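Local atomic coordinates of C alpha-dehydrogenase (Sphingobium sp. SYK-6, PDB entry 4YAG), a protein that oxidises alcohols as an NAD-dependent C alpha-dehydrogenase of the short-chain dehydrogenase/reductase family, acting in the bacterial pathway that cleaves the beta-aryl ethers of lignin. Residues 75-78 and 79-83; 115-118 and 119-122. All blocks are in the same frame, centred on the assembly; numbering follows the deposited sequence.

Overall arrangement
Both contacts lie in the Rossmann-type domain of a short-chain dehydrogenase, whose parallel sheet has the strand order 3-2-1-4-5-6-7. From the N terminus, the chain lays down strands 7-11, 31-36 and 58-62 with their helices before helix 68-82, whose last turns form contact 1, packed on 31-36 and 58-62. Strand 87-90 follows, and then the long helix 105-133, where contact 2 lies against helix 156-177 and the second subunit, close to NADH. Neither contact closes a loop, since each joins neighbouring turns of one helix. They follow in series without nesting or crossing; the centres of contact 1 and contact 2 are about 19 Å apart and their nearest atoms about 7 Å apart.

Contact 1 of 2, residues 75-78 and 79-83; sequences AREC and EAVMG
Glu77 and Val81, one turn apart at the end of helix 68-82, run alongside each other in the same direction. Glu77 CG meets Val81 CG2 at 4.0 Å; with CG anti to the backbone N (chi1 -179°), it lies beside the valine methyl while the extended chain carries the carboxylate on to strand 58-62, where OE2 is hydrogen-bonded to His59 NE2. Val81 also touches His59, its compact branched side chain lying at the exposed edge of the helix-strand packing. The same valine leans over the backbone, CG2 reaching Glu77 O at 3.4 Å.

Cys78 and Met82 follow a different line, toward strand 31-36. Both touch Val33, and Met82 also meets Arg31 and His59; a small thiol and a flexible thioether fit this buried face. On the exposed side, Glu79 bends at chi2 (-75°) and turns its carboxylate back: a water donates to Glu79 OE1 at 2.9 Å and to Arg76 O at 2.7 Å. That carbonyl also accepts Ala80 N at 3.0 Å, and the compact Ala80 methyl lies just beyond this oxygen (Ala80 CB to Arg76 O 3.4 Å).

The helical ladder runs on through Val81 N to Glu77 O (2.8 Å) and Met82 N to Cys78 O (2.9 Å). Gly83 then leaves helical geometry with positive phi, where a side chain would jam against the preceding carbonyl, and Met82 O turns to Thr7 OG1. Chemically, the helix end is thus amphipathic: the Cys78 and Met82 side chains pack on the sheet, the Glu77-His59 bond adds a polar tie, and water serves its outer carbonyl.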
loop_
_atom_site.group_PDB
_atom_site.type_symbol
_atom_site.label_atom_id
_atom_site.label_comp_id
_atom_site.label_asym_id
_atom_site.label_seq_id
_atom_site.Cartn_x
_atom_site.Cartn_y
_atom_site.Cartn_z
ATOM N N ALA A 75 -16.017 1.777 -18.090
ATOM C CA ALA A 75 -17.000 2.626 -17.452
ATOM C C ALA A 75 -18.011 3.112 -18.500
ATOM O O ALA A 75 -19.215 3.166 -18.241
ATOM C CB ALA A 75 -16.316 3.811 -16.738
ATOM N N ARG A 76 -17.533 3.465 -19.686
ATOM C CA ARG A 76 -18.437 3.821 -20.782
ATOM C C ARG A 76 -19.304 2.645 -21.225
ATOM O O ARG A 76 -20.504 2.810 -21.434
ATOM C CB ARG A 76 -17.686 4.370 -21.992
ATOM C CG ARG A 76 -17.088 5.758 -21.769
ATOM C CD ARG A 76 -16.541 6.328 -23.050
ATOM N NE ARG A 76 -15.393 5.598 -23.587
ATOM C CZ ARG A 76 -14.122 5.828 -23.262
ATOM N NH1 ARG A 76 -13.803 6.738 -22.334
ATOM N NH2 ARG A 76 -13.157 5.112 -23.822
ATOM N N GLU A 77 -18.691 1.471 -21.370
ATOM C CA GLU A 77 -19.421 0.298 -21.881
ATOM C C GLU A 77 -20.459 -0.165 -20.854
ATOM O O GLU A 77 -21.589 -0.472 -21.208
ATOM C CB GLU A 77 -18.432 -0.831 -22.219
ATOM C CG GLU A 77 -19.102 -2.093 -22.783
ATOM C CD GLU A 77 -18.120 -3.142 -23.326
ATOM O OE1 GLU A 77 -16.861 -2.883 -23.359
ATOM O OE2 GLU A 77 -18.645 -4.223 -23.730
ATOM N N CYS A 78 -20.095 -0.185 -19.579
ATOM C CA CYS A 78 -21.039 -0.570 -18.540
ATOM C C CYS A 78 -22.267 0.325 -18.568
ATOM O O CYS A 78 -23.415 -0.148 -18.608
ATOM C CB CYS A 78 -20.377 -0.493 -17.169
ATOM S SG CYS A 78 -21.447 -1.028 -15.825
ATOM N N GLU A 79 -22.046 1.638 -18.576
ATOM C CA GLU A 79 -23.159 2.567 -18.541
ATOM C C GLU A 79 -24.041 2.387 -19.776
ATOM O O GLU A 79 -25.258 2.326 -19.663
ATOM C CB GLU A 79 -22.648 4.009 -18.452
ATOM C CG GLU A 79 -23.738 5.042 -18.220
ATOM C CD GLU A 79 -24.584 5.326 -19.448
ATOM O OE1 GLU A 79 -24.039 5.362 -20.573
ATOM O OE2 GLU A 79 -25.808 5.516 -19.279
ATOM N N ALA A 80 -23.411 2.288 -20.947
ATOM C CA ALA A 80 -24.149 2.216 -22.214
ATOM C C ALA A 80 -24.931 0.921 -22.356
ATOM O O ALA A 80 -26.067 0.924 -22.820
ATOM C CB ALA A 80 -23.193 2.367 -23.394
ATOM N N VAL A 81 -24.312 -0.189 -21.969
ATOM C CA VAL A 81 -24.914 -1.505 -22.231
ATOM C C VAL A 81 -25.863 -1.947 -21.110
ATOM O O VAL A 81 -26.937 -2.489 -21.385
ATOM C CB VAL A 81 -23.838 -2.578 -22.489
ATOM C CG1 VAL A 81 -24.471 -3.976 -22.692
ATOM C CG2 VAL A 81 -23.009 -2.197 -23.705
ATOM N N MET A 82 -25.494 -1.707 -19.858
ATOM C CA MET A 82 -26.255 -2.231 -18.729
ATOM C C MET A 82 -26.701 -1.172 -17.738
ATOM O O MET A 82 -27.417 -1.501 -16.798
ATOM C CB MET A 82 -25.447 -3.295 -17.966
ATOM C CG MET A 82 -25.048 -4.483 -18.817
ATOM S SD MET A 82 -26.425 -5.441 -19.453
ATOM C CE MET A 82 -26.741 -6.482 -18.034
ATOM N N GLY A 83 -26.265 0.072 -17.929
ATOM C CA GLY A 83 -26.597 1.144 -17.011
ATOM C C GLY A 83 -25.622 1.245 -15.850
ATOM O O GLY A 83 -24.945 0.284 -15.475
HETATM O O HOH W 1 -21.443 5.350 -21.777
#

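Contact 2 of 2, residues 115-118 and 119-122; sequences NLMG and PING
Leu116 and Ile120 make one of two apolar contacts between successive turns of helix 105-133: Leu116 CD1 meets Ile120 CD1 at 3.9 Å. In the other, Met117 SD lies 3.7 Å from Ile120 CG2, the thioether bending at chi2 and chi3 to run obliquely across the isoleucine.

Among polar groups, the Asn121 side chain lies roughly perpendicular to that of Met117, Asn121 OD1 standing 3.5 Å from Met117 SD. Asn121 is fixed at both ends, ND2 donating to Val65 O and OD1 accepting from Arg68 NE. A leucine here would probably leave the Val65 carbonyl and the Arg68 N-H without these mates.

Backbone bonds join Ile120 N to Leu116 O (3.3 Å) and Asn121 N to Met117 O (2.7 Å). Pro119 has no N-H to give, and the helix kinks there after a wider pi-type turn; Gly118 puts no side chain against Pro119 CD, consistent with a tight spot that suits glycine.

Leu116, Met117, Ile120 and Asn121 pack on the second subunit, while Asn115 ND2 is hydrogen-bonded to Ile94 O and Asn115 touches Tyr158. Such a long helix, bordering both the nucleotide site and the dimer interface, is characteristic of the SDR Rossmann fold.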
loop_
_atom_site.group_PDB
_atom_site.type_symbol
_atom_site.label_atom_id
_atom_site.label_comp_id
_atom_site.label_asym_id
_atom_site.label_seq_id
_atom_site.Cartn_x
_atom_site.Cartn_y
_atom_site.Cartn_z
ATOM N N ASN A 115 -3.321 -5.737 -7.323
ATOM C CA ASN A 115 -4.001 -5.800 -6.034
ATOM C C ASN A 115 -4.226 -4.444 -5.351
ATOM O O ASN A 115 -5.097 -4.333 -4.493
ATOM C CB ASN A 115 -3.266 -6.751 -5.075
ATOM C CG ASN A 115 -3.369 -8.215 -5.488
ATOM O OD1 ASN A 115 -4.153 -8.579 -6.364
ATOM N ND2 ASN A 115 -2.557 -9.064 -4.869
ATOM N N LEU A 116 -3.477 -3.420 -5.749
ATOM C CA LEU A 116 -3.670 -2.094 -5.188
ATOM C C LEU A 116 -4.136 -1.114 -6.263
ATOM O O LEU A 116 -5.148 -0.402 -6.076
ATOM C CB LEU A 116 -2.390 -1.596 -4.502
ATOM C CG LEU A 116 -2.480 -0.163 -3.961
ATOM C CD1 LEU A 116 -3.671 0.039 -3.043
ATOM C CD2 LEU A 116 -1.188 0.245 -3.218
ATOM N N MET A 117 -3.453 -1.045 -7.402
ATOM C CA MET A 117 -3.869 -0.092 -8.418
ATOM C C MET A 117 -5.183 -0.522 -9.095
ATOM O O MET A 117 -5.908 0.315 -9.597
ATOM C CB MET A 117 -2.761 0.181 -9.450
ATOM C CG MET A 117 -3.053 1.389 -10.335
ATOM S SD MET A 117 -3.410 2.913 -9.396
ATOM C CE MET A 117 -1.832 3.194 -8.655
ATOM N N GLY A 118 -5.497 -1.808 -9.092
ATOM C CA GLY A 118 -6.763 -2.257 -9.672
ATOM C C GLY A 118 -7.938 -1.553 -8.991
ATOM O O GLY A 118 -8.758 -0.909 -9.665
ATOM N N PRO A 119 -8.028 -1.631 -7.654
ATOM C CA PRO A 119 -9.116 -0.927 -6.962
ATOM C C PRO A 119 -9.052 0.583 -7.132
ATOM O O PRO A 119 -10.073 1.221 -7.278
ATOM C CB PRO A 119 -8.941 -1.335 -5.491
ATOM C CG PRO A 119 -8.265 -2.685 -5.574
ATOM C CD PRO A 119 -7.367 -2.619 -6.783
ATOM N N ILE A 120 -7.860 1.167 -7.097
ATOM C CA ILE A 120 -7.761 2.592 -7.309
ATOM C C ILE A 120 -8.282 2.972 -8.694
ATOM O O ILE A 120 -9.055 3.931 -8.831
ATOM C CB ILE A 120 -6.302 3.100 -7.093
ATOM C CG1 ILE A 120 -5.921 2.950 -5.617
ATOM C CG2 ILE A 120 -6.175 4.523 -7.585
ATOM C CD1 ILE A 120 -4.429 3.060 -5.334
ATOM N N ASN A 121 -7.899 2.198 -9.721
ATOM C CA ASN A 121 -8.358 2.494 -11.088
ATOM C C ASN A 121 -9.877 2.374 -11.180
ATOM O O ASN A 121 -10.547 3.139 -11.865
ATOM C CB ASN A 121 -7.719 1.536 -12.097
ATOM C CG ASN A 121 -6.248 1.820 -12.350
ATOM O OD1 ASN A 121 -5.717 2.887 -11.975
ATOM N ND2 ASN A 121 -5.582 0.885 -13.032
ATOM N N GLY A 122 -10.424 1.394 -10.481
ATOM C CA GLY A 122 -11.876 1.267 -10.420
ATOM C C GLY A 122 -12.544 2.482 -9.811
ATOM O O GLY A 122 -13.515 3.027 -10.345
#